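Local coordinates for protein DNA polymerase III subunit beta (Pseudomonas aeruginosa, PDB 4TSZ) that tethers DNA polymerases and other proteins to DNA and confers processivity on them, as a two-subunit bacterial sliding-ring factor of the replication machinery, at residues Leu31-Leu36 / Ser110-Asn115; Ala146-Asp151 / Tyr155-Leu160; Gln295-Asn298 / Glu302-Glu305. All blocks are in the same frame, centred on the assembly; numbering follows the deposited sequence.

Interaction 1: residues Leu31-Leu36 / Ser110-Asn115; sequences LSNVLL and STLPAN
N33 and L35, at the start of strand 33-39, meet L112 and A114 of the loop that follows strand 105-110 in a sparse side-chain contact, bridged by one water and without a direct hydrogen bond between the two segments. It lies within the N-terminal domain of this ring-shaped processivity factor, where the loop leaves the four-stranded sheet that ends in strand 105-110 and passes beside the edge of the eight-stranded sheet. Strand 67-72, the outermost of that sheet within the chain, is hydrogen-bonded to both segments: to V34 and L36 through V71 and I69, and to L112 through T70.

N33 reaches toward the loop with CG anti to its own carbonyl carbon (chi1 -71°), which brings the amide nitrogen over the aliphatic part of L112, ND2 standing 3.8 Å from L112 CB and hardly farther from CD1. The two side chains cross at about a right angle. ND2 is a donor twice over: it bonds to T70 OG1 and gives a hydrogen to the water, with 3.1 Å between N33 ND2 and the water oxygen. That water in turn donates to S110 OG at 3.2 Å, and the same hydroxyl bonds to E302 of the second subunit, so the chain of polar links runs from strand 33-39 to the dimer interface. Farther along, the apolar half of the contact is a single touch. L35 swings CG anti to its backbone N (chi1 168°), and its CD1 branch meets the methyl A114 CB at 3.6 Å.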
ATOM      1  N   LEU E  31       8.840  -6.056 -25.177  1.00 51.65           N
ATOM      2  CA  LEU E  31       9.296  -5.471 -23.912  1.00 51.49           C
ATOM      3  C   LEU E  31       8.513  -5.968 -22.699  1.00 52.04           C
ATOM      4  O   LEU E  31       9.029  -5.918 -21.585  1.00 52.40           O
ATOM      5  CB  LEU E  31       9.234  -3.936 -23.996  1.00 52.53           C
ATOM      6  CG  LEU E  31      10.582  -3.205 -23.974  1.00 59.66           C
ATOM      7  CD1 LEU E  31      11.368  -3.439 -25.268  1.00 61.17           C
ATOM      8  CD2 LEU E  31      10.381  -1.716 -23.760  1.00 63.61           C
ATOM      9  N   SER E  32       7.267  -6.453 -22.917  1.00 46.12           N
ATOM     10  CA  SER E  32       6.397  -7.014 -21.882  1.00 44.02           C
ATOM     11  C   SER E  32       6.749  -8.481 -21.627  1.00 46.02           C
ATOM     12  O   SER E  32       6.238  -9.085 -20.684  1.00 45.71           O
ATOM     13  CB  SER E  32       4.935  -6.918 -22.312  1.00 45.82           C
ATOM     14  OG  SER E  32       4.497  -5.572 -22.333  1.00 54.13           O
ATOM     15  N   ASN E  33       7.603  -9.055 -22.496  1.00 42.07           N
ATOM     16  CA  ASN E  33       7.992 -10.453 -22.458  1.00 41.25           C
ATOM     17  C   ASN E  33       9.324 -10.751 -21.792  1.00 44.40           C
ATOM     18  O   ASN E  33      10.223  -9.902 -21.751  1.00 44.18           O
ATOM     19  CB  ASN E  33       7.941 -11.055 -23.872  1.00 38.61           C
ATOM     20  CG  ASN E  33       6.548 -11.239 -24.433  1.00 45.76           C
ATOM     21  OD1 ASN E  33       5.568 -10.720 -23.911  1.00 37.32           O
ATOM     22  ND2 ASN E  33       6.423 -12.015 -25.500  1.00 32.98           N
ATOM     23  N   VAL E  34       9.433 -11.984 -21.260  1.00 39.11           N
ATOM     24  CA  VAL E  34      10.652 -12.534 -20.704  1.00 38.26           C
ATOM     25  C   VAL E  34      11.283 -13.399 -21.801  1.00 41.18           C
ATOM     26  O   VAL E  34      10.585 -14.206 -22.424  1.00 40.32           O
ATOM     27  CB  VAL E  34      10.465 -13.297 -19.345  1.00 41.33           C
ATOM     28  CG1 VAL E  34       9.406 -14.388 -19.428  1.00 40.76           C
ATOM     29  CG2 VAL E  34      11.784 -13.879 -18.852  1.00 41.43           C
ATOM     30  N   LEU E  35      12.583 -13.206 -22.063  1.00 37.63           N
ATOM     31  CA  LEU E  35      13.306 -14.030 -23.026  1.00 37.39           C
ATOM     32  C   LEU E  35      13.746 -15.311 -22.292  1.00 43.49           C
ATOM     33  O   LEU E  35      14.415 -15.230 -21.264  1.00 44.62           O
ATOM     34  CB  LEU E  35      14.525 -13.282 -23.607  1.00 36.83           C
ATOM     35  CG  LEU E  35      15.542 -14.121 -24.425  1.00 39.71           C
ATOM     36  CD1 LEU E  35      14.945 -14.616 -25.737  1.00 39.33           C
ATOM     37  CD2 LEU E  35      16.832 -13.348 -24.666  1.00 37.33           C
ATOM     38  N   LEU E  36      13.341 -16.477 -22.816  1.00 39.79           N
ATOM     39  CA  LEU E  36      13.679 -17.802 -22.283  1.00 39.90           C
ATOM     40  C   LEU E  36      14.677 -18.430 -23.249  1.00 43.03           C
ATOM     41  O   LEU E  36      14.388 -18.526 -24.437  1.00 42.37           O
ATOM     42  CB  LEU E  36      12.405 -18.674 -22.210  1.00 40.14           C
ATOM     43  CG  LEU E  36      11.621 -18.804 -20.892  1.00 45.01           C
ATOM     44  CD1 LEU E  36      11.735 -17.570 -19.977  1.00 44.54           C
ATOM     45  CD2 LEU E  36      10.175 -19.171 -21.167  1.00 45.19           C
ATOM     46  N   SER E 110       0.701 -17.042 -25.421  1.00 41.45           N
ATOM     47  CA  SER E 110       1.117 -16.488 -26.703  1.00 42.24           C
ATOM     48  C   SER E 110       2.627 -16.195 -26.612  1.00 46.89           C
ATOM     49  O   SER E 110       3.161 -16.037 -25.515  1.00 45.78           O
ATOM     50  CB  SER E 110       0.339 -15.210 -27.019  1.00 46.41           C
ATOM     51  OG  SER E 110       0.691 -14.175 -26.112  1.00 53.84           O
ATOM     52  N   THR E 111       3.325 -16.194 -27.748  1.00 43.69           N
ATOM     53  CA  THR E 111       4.762 -15.927 -27.755  1.00 42.70           C
ATOM     54  C   THR E 111       5.122 -14.859 -28.799  1.00 44.72           C
ATOM     55  O   THR E 111       4.334 -14.556 -29.687  1.00 41.59           O
ATOM     56  CB  THR E 111       5.577 -17.216 -28.040  1.00 45.26           C
ATOM     57  OG1 THR E 111       5.398 -17.595 -29.403  1.00 46.87           O
ATOM     58  CG2 THR E 111       5.247 -18.377 -27.110  1.00 41.64           C
ATOM     59  N   LEU E 112       6.349 -14.337 -28.704  1.00 42.94           N
ATOM     60  CA  LEU E 112       6.936 -13.429 -29.678  1.00 43.36           C
ATOM     61  C   LEU E 112       8.344 -13.956 -29.965  1.00 46.81           C
ATOM     62  O   LEU E 112       8.999 -14.468 -29.052  1.00 45.49           O
ATOM     63  CB  LEU E 112       6.925 -11.940 -29.246  1.00 42.90           C
ATOM     64  CG  LEU E 112       5.555 -11.237 -29.278  1.00 46.99           C
ATOM     65  CD1 LEU E 112       5.618  -9.876 -28.623  1.00 46.05           C
ATOM     66  CD2 LEU E 112       5.022 -11.106 -30.706  1.00 50.38           C
ATOM     67  N   PRO E 113       8.786 -13.949 -31.246  1.00 44.50           N
ATOM     68  CA  PRO E 113      10.118 -14.491 -31.571  1.00 44.70           C
ATOM     69  C   PRO E 113      11.258 -13.904 -30.745  1.00 48.42           C
ATOM     70  O   PRO E 113      11.277 -12.700 -30.459  1.00 46.55           O
ATOM     71  CB  PRO E 113      10.272 -14.168 -33.064  1.00 46.76           C
ATOM     72  CG  PRO E 113       8.881 -14.049 -33.569  1.00 49.64           C
ATOM     73  CD  PRO E 113       8.120 -13.417 -32.457  1.00 44.31           C
ATOM     74  N   ALA E 114      12.196 -14.775 -30.336  1.00 46.45           N
ATOM     75  CA  ALA E 114      13.378 -14.393 -29.568  1.00 46.89           C
ATOM     76  C   ALA E 114      14.312 -13.468 -30.363  1.00 52.59           C
ATOM     77  O   ALA E 114      15.011 -12.657 -29.756  1.00 52.41           O
ATOM     78  CB  ALA E 114      14.115 -15.629 -29.103  1.00 48.14           C
ATOM     79  N   ASN E 115      14.290 -13.555 -31.715  1.00 51.42           N
ATOM     80  CA  ASN E 115      15.097 -12.687 -32.586  1.00 52.70           C
ATOM     81  C   ASN E 115      14.664 -11.209 -32.511  1.00 55.71           C
ATOM     82  O   ASN E 115      15.462 -10.324 -32.832  1.00 55.83           O
ATOM     83  CB  ASN E 115      15.172 -13.207 -34.033  1.00 58.73           C
ATOM     84  CG  ASN E 115      13.849 -13.377 -34.741  1.00 98.72           C
ATOM     85  OD1 ASN E 115      13.157 -12.408 -35.081  1.00 98.70           O
ATOM     86  ND2 ASN E 115      13.506 -14.618 -35.057  1.00 94.25           N
TER
HETATM   87  O   HOH W   1       3.629 -12.940 -26.508  1.00 41.38           O

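Interaction 2: residues Ala146-Asp151 / Tyr155-Leu160; sequences AMAQQD and YLNGML
N157 turns its carboxamide against the backbone of D151 and is gripped at both ends. Its OD1 accepts from D151 N at 2.8 Å, the donor tilted 18° from the carbonyl plane, while its ND2 gives a hydrogen to D151 O at 2.9 Å, lying in that carbonyl's plane on a lone pair. With both its oxygen and its nitrogen engaged, the amide is fixed in rotation. The D151 carboxylate points to other work, a salt bridge with R153.

Deeper in, L156 O takes two donors from opposite faces of its plane: A148 N at 3.1 Å and G158 N at 2.9 Å. The second bond closes an inverse gamma turn centred on N157, through which the chain enters strand 158-164, in the sheet shared by the central and C-terminal domains. A148 O receives R199 NH1, from the first residue of helix 199-208, and also a CA-H...O contact from N157 CA at 3.4 Å.

Apolar side chains pack around these bonds. A148 CB rests 3.8 Å from L156 CB, and M147, CG anti to the carbonyl carbon (chi1 -61°) and then extended at chi2, lays CG and SD against the G158 carbonyl, with SD 4.0 Å from M159 CB.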
ATOM      1  N   ALA E 146      18.809  11.947  -2.461  1.00 34.16           N
ATOM      2  CA  ALA E 146      19.265  13.249  -2.967  1.00 34.83           C
ATOM      3  C   ALA E 146      19.284  13.391  -4.475  1.00 37.05           C
ATOM      4  O   ALA E 146      19.440  14.511  -4.961  1.00 35.15           O
ATOM      5  CB  ALA E 146      20.619  13.630  -2.378  1.00 36.02           C
ATOM      6  N   MET E 147      19.103  12.281  -5.219  1.00 34.39           N
ATOM      7  CA  MET E 147      19.095  12.318  -6.691  1.00 33.72           C
ATOM      8  C   MET E 147      17.930  13.166  -7.152  1.00 38.63           C
ATOM      9  O   MET E 147      16.859  13.168  -6.521  1.00 38.25           O
ATOM     10  CB  MET E 147      18.900  10.920  -7.330  1.00 34.71           C
ATOM     11  CG  MET E 147      19.971   9.903  -7.006  1.00 37.63           C
ATOM     12  SD  MET E 147      19.755   8.334  -7.903  1.00 39.21           S
ATOM     13  CE  MET E 147      18.273   7.669  -7.107  1.00 34.92           C
ATOM     14  N   ALA E 148      18.115  13.860  -8.268  1.00 36.40           N
ATOM     15  CA  ALA E 148      17.013  14.609  -8.842  1.00 35.69           C
ATOM     16  C   ALA E 148      16.090  13.598  -9.545  1.00 40.00           C
ATOM     17  O   ALA E 148      16.485  12.460  -9.843  1.00 39.00           O
ATOM     18  CB  ALA E 148      17.534  15.645  -9.827  1.00 37.13           C
ATOM     19  N   GLN E 149      14.850  14.012  -9.741  1.00 37.89           N
ATOM     20  CA  GLN E 149      13.842  13.261 -10.451  1.00 38.78           C
ATOM     21  C   GLN E 149      13.292  14.198 -11.512  1.00 45.65           C
ATOM     22  O   GLN E 149      12.782  15.281 -11.191  1.00 49.26           O
ATOM     23  CB  GLN E 149      12.741  12.806  -9.478  1.00 39.77           C
ATOM     24  CG  GLN E 149      11.860  11.697 -10.031  1.00 66.60           C
ATOM     25  CD  GLN E 149      10.843  11.242  -9.016  1.00 95.47           C
ATOM     26  OE1 GLN E 149       9.861  11.930  -8.724  1.00 94.67           O
ATOM     27  NE2 GLN E 149      11.048  10.065  -8.457  1.00 88.55           N
ATOM     28  N   GLN E 150      13.449  13.816 -12.772  1.00 40.95           N
ATOM     29  CA  GLN E 150      12.957  14.580 -13.922  1.00 40.36           C
ATOM     30  C   GLN E 150      13.463  16.040 -14.021  1.00 42.19           C
ATOM     31  O   GLN E 150      12.780  16.900 -14.575  1.00 41.36           O
ATOM     32  CB  GLN E 150      11.430  14.435 -14.074  1.00 41.34           C
ATOM     33  CG  GLN E 150      10.976  12.980 -14.268  1.00 57.67           C
ATOM     34  CD  GLN E 150       9.851  12.564 -13.341  1.00 82.09           C
ATOM     35  OE1 GLN E 150       9.685  13.092 -12.228  1.00 75.08           O
ATOM     36  NE2 GLN E 150       9.060  11.586 -13.774  1.00 76.37           N
ATOM     37  N   ASP E 151      14.673  16.311 -13.501  1.00 37.60           N
ATOM     38  CA  ASP E 151      15.284  17.637 -13.628  1.00 37.05           C
ATOM     39  C   ASP E 151      15.732  17.796 -15.075  1.00 37.23           C
ATOM     40  O   ASP E 151      16.184  16.828 -15.690  1.00 35.11           O
ATOM     41  CB  ASP E 151      16.496  17.798 -12.699  1.00 38.40           C
ATOM     42  CG  ASP E 151      16.965  19.238 -12.495  1.00 43.62           C
ATOM     43  OD1 ASP E 151      17.435  19.858 -13.462  1.00 45.36           O
ATOM     44  OD2 ASP E 151      16.916  19.718 -11.354  1.00 52.31           O
ATOM     45  N   TYR E 155      21.786  14.913 -16.157  1.00 39.98           N
ATOM     46  CA  TYR E 155      22.937  14.299 -15.471  1.00 40.64           C
ATOM     47  C   TYR E 155      22.744  14.216 -13.947  1.00 44.84           C
ATOM     48  O   TYR E 155      23.514  13.527 -13.273  1.00 45.15           O
ATOM     49  CB  TYR E 155      24.269  15.012 -15.841  1.00 42.81           C
ATOM     50  CG  TYR E 155      24.196  16.520 -15.739  1.00 42.96           C
ATOM     51  CD1 TYR E 155      24.354  17.162 -14.516  1.00 44.39           C
ATOM     52  CD2 TYR E 155      23.933  17.303 -16.861  1.00 44.41           C
ATOM     53  CE1 TYR E 155      24.234  18.542 -14.402  1.00 45.19           C
ATOM     54  CE2 TYR E 155      23.821  18.689 -16.764  1.00 46.00           C
ATOM     55  CZ  TYR E 155      23.978  19.303 -15.530  1.00 55.22           C
ATOM     56  OH  TYR E 155      23.874  20.665 -15.398  1.00 61.13           O
ATOM     57  N   LEU E 156      21.717  14.914 -13.414  1.00 41.04           N
ATOM     58  CA  LEU E 156      21.372  14.908 -11.991  1.00 40.40           C
ATOM     59  C   LEU E 156      20.345  13.826 -11.667  1.00 42.48           C
ATOM     60  O   LEU E 156      20.207  13.462 -10.502  1.00 41.31           O
ATOM     61  CB  LEU E 156      20.851  16.285 -11.527  1.00 40.29           C
ATOM     62  CG  LEU E 156      21.808  17.486 -11.604  1.00 45.79           C
ATOM     63  CD1 LEU E 156      21.202  18.688 -10.904  1.00 46.13           C
ATOM     64  CD2 LEU E 156      23.207  17.161 -11.018  1.00 44.85           C
ATOM     65  N   ASN E 157      19.641  13.297 -12.695  1.00 38.10           N
ATOM     66  CA  ASN E 157      18.614  12.252 -12.546  1.00 36.48           C
ATOM     67  C   ASN E 157      19.250  10.868 -12.447  1.00 39.43           C
ATOM     68  O   ASN E 157      18.930   9.949 -13.196  1.00 37.77           O
ATOM     69  CB  ASN E 157      17.561  12.330 -13.673  1.00 33.40           C
ATOM     70  CG  ASN E 157      16.913  13.675 -13.810  1.00 44.47           C
ATOM     71  OD1 ASN E 157      16.607  14.347 -12.829  1.00 38.69           O
ATOM     72  ND2 ASN E 157      16.688  14.098 -15.034  1.00 40.70           N
ATOM     73  N   GLY E 158      20.161  10.747 -11.501  1.00 37.25           N
ATOM     74  CA  GLY E 158      20.907   9.530 -11.256  1.00 36.76           C
ATOM     75  C   GLY E 158      21.977   9.712 -10.212  1.00 40.57           C
ATOM     76  O   GLY E 158      22.027  10.742  -9.524  1.00 40.31           O
ATOM     77  N   MET E 159      22.836   8.695 -10.094  1.00 36.49           N
ATOM     78  CA  MET E 159      23.885   8.655  -9.088  1.00 36.11           C
ATOM     79  C   MET E 159      25.258   8.521  -9.675  1.00 40.74           C
ATOM     80  O   MET E 159      25.501   7.655 -10.519  1.00 39.04           O
ATOM     81  CB  MET E 159      23.609   7.490  -8.120  1.00 37.47           C
ATOM     82  CG  MET E 159      24.553   7.425  -6.915  1.00 40.92           C
ATOM     83  SD  MET E 159      24.110   6.072  -5.819  1.00 43.56           S
ATOM     84  CE  MET E 159      22.527   6.641  -5.228  1.00 38.09           C
ATOM     85  N   LEU E 160      26.175   9.360  -9.185  1.00 40.92           N
ATOM     86  CA  LEU E 160      27.579   9.270  -9.549  1.00 42.73           C
ATOM     87  C   LEU E 160      28.190   8.132  -8.727  1.00 49.97           C
ATOM     88  O   LEU E 160      27.948   8.039  -7.521  1.00 50.96           O
ATOM     89  CB  LEU E 160      28.341  10.588  -9.268  1.00 43.71           C
ATOM     90  CG  LEU E 160      29.880  10.538  -9.460  1.00 49.47           C
ATOM     91  CD1 LEU E 160      30.257  10.480 -10.931  1.00 50.65           C
ATOM     92  CD2 LEU E 160      30.568  11.699  -8.788  1.00 50.48           C
TER

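Interaction 3: residues Gln295-Asn298 / Glu302-Glu305; sequences QANN and EEAE
N298 and E302 hold each other at the mouth of the turn by side chain as well as backbone, where N298 N donates to E302 O at 3.3 Å. With CG of N298 placed between its backbone N and carbonyl carbon (chi1 65°), the amide faces across to E302. There ND2 donates to E302 OE1 at 2.8 Å in a nearly straight bond (173°), lying in the N298 amide plane and using the anti lone pair of the carboxylate. N298 OD1 accepts from E302 N at 3.1 Å, the donor standing above the carbonyl plane. E302 extends beyond CG, and OE1 also forms a salt bridge with K75 of the second subunit, where OE2 too has a partner. The asparagine thus probably acts as second shell to that inter-subunit charge pair.

Strands 291-297 and 303-309 form an antiparallel beta hairpin of the C-terminal domain. A296 and A304 form a hydrogen-bonded pair of it, A304 N to A296 O measuring 2.8 Å, flanked by the non-hydrogen-bonded pairs Q295/E305 and N297/E303. Both methyls lie on one face, A304 against L275 and A296 against S276 and I283. E303, A304 and E305 also pair with a strand of the second subunit, so the sheet continues across the dimer interface.

Q295, N297, E303 and E305 occupy the other face. Q295 bends at chi2 (-123°), and its amide stacks against the carboxylate of E303, the planes 17° apart, with NE2 3.4 Å from E303 OE2 but poorly angled for a hydrogen bond. N297 runs alongside E303. E305 lies beside Q295, their CG atoms 3.8 Å apart.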
ATOM      1  N   GLN E 295      10.832  26.862  14.280  1.00 44.20           N
ATOM      2  CA  GLN E 295       9.535  27.476  14.031  1.00 44.54           C
ATOM      3  C   GLN E 295       9.074  27.189  12.599  1.00 47.46           C
ATOM      4  O   GLN E 295       9.885  27.178  11.672  1.00 45.51           O
ATOM      5  CB  GLN E 295       9.588  28.986  14.314  1.00 47.17           C
ATOM      6  CG  GLN E 295       8.235  29.676  14.315  1.00 70.52           C
ATOM      7  CD  GLN E 295       8.196  30.811  13.324  1.00 98.94           C
ATOM      8  OE1 GLN E 295       8.225  30.612  12.102  1.00 96.15           O
ATOM      9  NE2 GLN E 295       8.111  32.032  13.834  1.00 94.27           N
ATOM     10  N   ALA E 296       7.770  26.943  12.440  1.00 44.63           N
ATOM     11  CA  ALA E 296       7.132  26.710  11.153  1.00 43.81           C
ATOM     12  C   ALA E 296       5.769  27.378  11.113  1.00 49.85           C
ATOM     13  O   ALA E 296       5.019  27.344  12.096  1.00 49.53           O
ATOM     14  CB  ALA E 296       6.984  25.222  10.890  1.00 43.15           C
ATOM     15  N   ASN E 297       5.448  27.988   9.969  1.00 47.89           N
ATOM     16  CA  ASN E 297       4.145  28.609   9.733  1.00 48.75           C
ATOM     17  C   ASN E 297       3.684  28.413   8.305  1.00 51.24           C
ATOM     18  O   ASN E 297       4.498  28.116   7.422  1.00 49.92           O
ATOM     19  CB  ASN E 297       4.052  30.066  10.219  1.00 53.07           C
ATOM     20  CG  ASN E 297       5.115  30.982   9.680  1.00 73.50           C
ATOM     21  OD1 ASN E 297       5.140  31.316   8.494  1.00 72.00           O
ATOM     22  ND2 ASN E 297       5.997  31.432  10.555  1.00 63.12           N
ATOM     23  N   ASN E 298       2.366  28.487   8.095  1.00 47.74           N
ATOM     24  CA  ASN E 298       1.767  28.246   6.795  1.00 46.63           C
ATOM     25  C   ASN E 298       0.904  29.450   6.326  1.00 53.44           C
ATOM     26  O   ASN E 298       0.748  30.400   7.107  1.00 54.30           O
ATOM     27  CB  ASN E 298       0.995  26.897   6.830  1.00 41.43           C
ATOM     28  CG  ASN E 298      -0.197  26.841   7.762  1.00 46.02           C
ATOM     29  OD1 ASN E 298      -0.787  27.857   8.145  1.00 42.49           O
ATOM     30  ND2 ASN E 298      -0.631  25.632   8.083  1.00 36.54           N
ATOM     31  N   GLU E 302      -1.188  29.369  10.765  1.00 51.55           N
ATOM     32  CA  GLU E 302      -1.025  28.325  11.777  1.00 50.47           C
ATOM     33  C   GLU E 302       0.466  28.241  12.081  1.00 54.88           C
ATOM     34  O   GLU E 302       1.272  28.430  11.174  1.00 54.21           O
ATOM     35  CB  GLU E 302      -1.551  26.985  11.269  1.00 50.09           C
ATOM     36  CG  GLU E 302      -3.056  26.996  11.065  1.00 52.56           C
ATOM     37  CD  GLU E 302      -3.633  25.724  10.484  1.00 56.87           C
ATOM     38  OE1 GLU E 302      -2.975  25.118   9.609  1.00 54.16           O
ATOM     39  OE2 GLU E 302      -4.761  25.351  10.878  1.00 47.76           O
ATOM     40  N   GLU E 303       0.840  28.020  13.346  1.00 52.27           N
ATOM     41  CA  GLU E 303       2.246  28.031  13.739  1.00 51.84           C
ATOM     42  C   GLU E 303       2.645  26.922  14.699  1.00 55.10           C
ATOM     43  O   GLU E 303       1.912  26.618  15.634  1.00 55.35           O
ATOM     44  CB  GLU E 303       2.609  29.407  14.325  1.00 54.58           C
ATOM     45  CG  GLU E 303       4.099  29.674  14.435  1.00 67.63           C
ATOM     46  CD  GLU E 303       4.424  31.100  14.819  1.00 93.83           C
ATOM     47  OE1 GLU E 303       4.384  31.413  16.030  1.00 96.89           O
ATOM     48  OE2 GLU E 303       4.690  31.913  13.905  1.00 89.39           O
ATOM     49  N   ALA E 304       3.823  26.327  14.457  1.00 50.70           N
ATOM     50  CA  ALA E 304       4.422  25.290  15.295  1.00 49.20           C
ATOM     51  C   ALA E 304       5.782  25.773  15.792  1.00 51.96           C
ATOM     52  O   ALA E 304       6.549  26.379  15.032  1.00 50.85           O
ATOM     53  CB  ALA E 304       4.571  23.997  14.523  1.00 48.53           C
ATOM     54  N   GLU E 305       6.054  25.546  17.085  1.00 48.56           N
ATOM     55  CA  GLU E 305       7.300  25.950  17.734  1.00 48.70           C
ATOM     56  C   GLU E 305       7.825  24.853  18.627  1.00 53.03           C
ATOM     57  O   GLU E 305       7.050  24.180  19.313  1.00 53.77           O
ATOM     58  CB  GLU E 305       7.127  27.243  18.548  1.00 51.32           C
ATOM     59  CG  GLU E 305       7.005  28.499  17.701  1.00 63.17           C
ATOM     60  CD  GLU E 305       6.981  29.813  18.459  1.00 86.62           C
ATOM     61  OE1 GLU E 305       7.490  30.816  17.913  1.00 87.94           O
ATOM     62  OE2 GLU E 305       6.439  29.845  19.587  1.00 82.78           O
TER

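In the fold
The three contacts belong to the N-terminal, central and C-terminal domains in turn, and within one chain none touches another. Interaction 2 is nearest the chain's centre, about 11 Å away centre to centre, whereas interactions 1 and 3 lie far out on opposite sides of it, their centres about 56 Å apart. All are partly buried, yet differently built: interaction 1 places a loop beside a sheet with little area and a water, interaction 2 ties a turn down by backbone bonds and by an asparagine amide bonded to backbone, and interaction 3 relies on strand pairing. Although remote within one chain, 110-115 and 302-305 of different subunits meet at the dimer interface; interaction 2 touches no other chain.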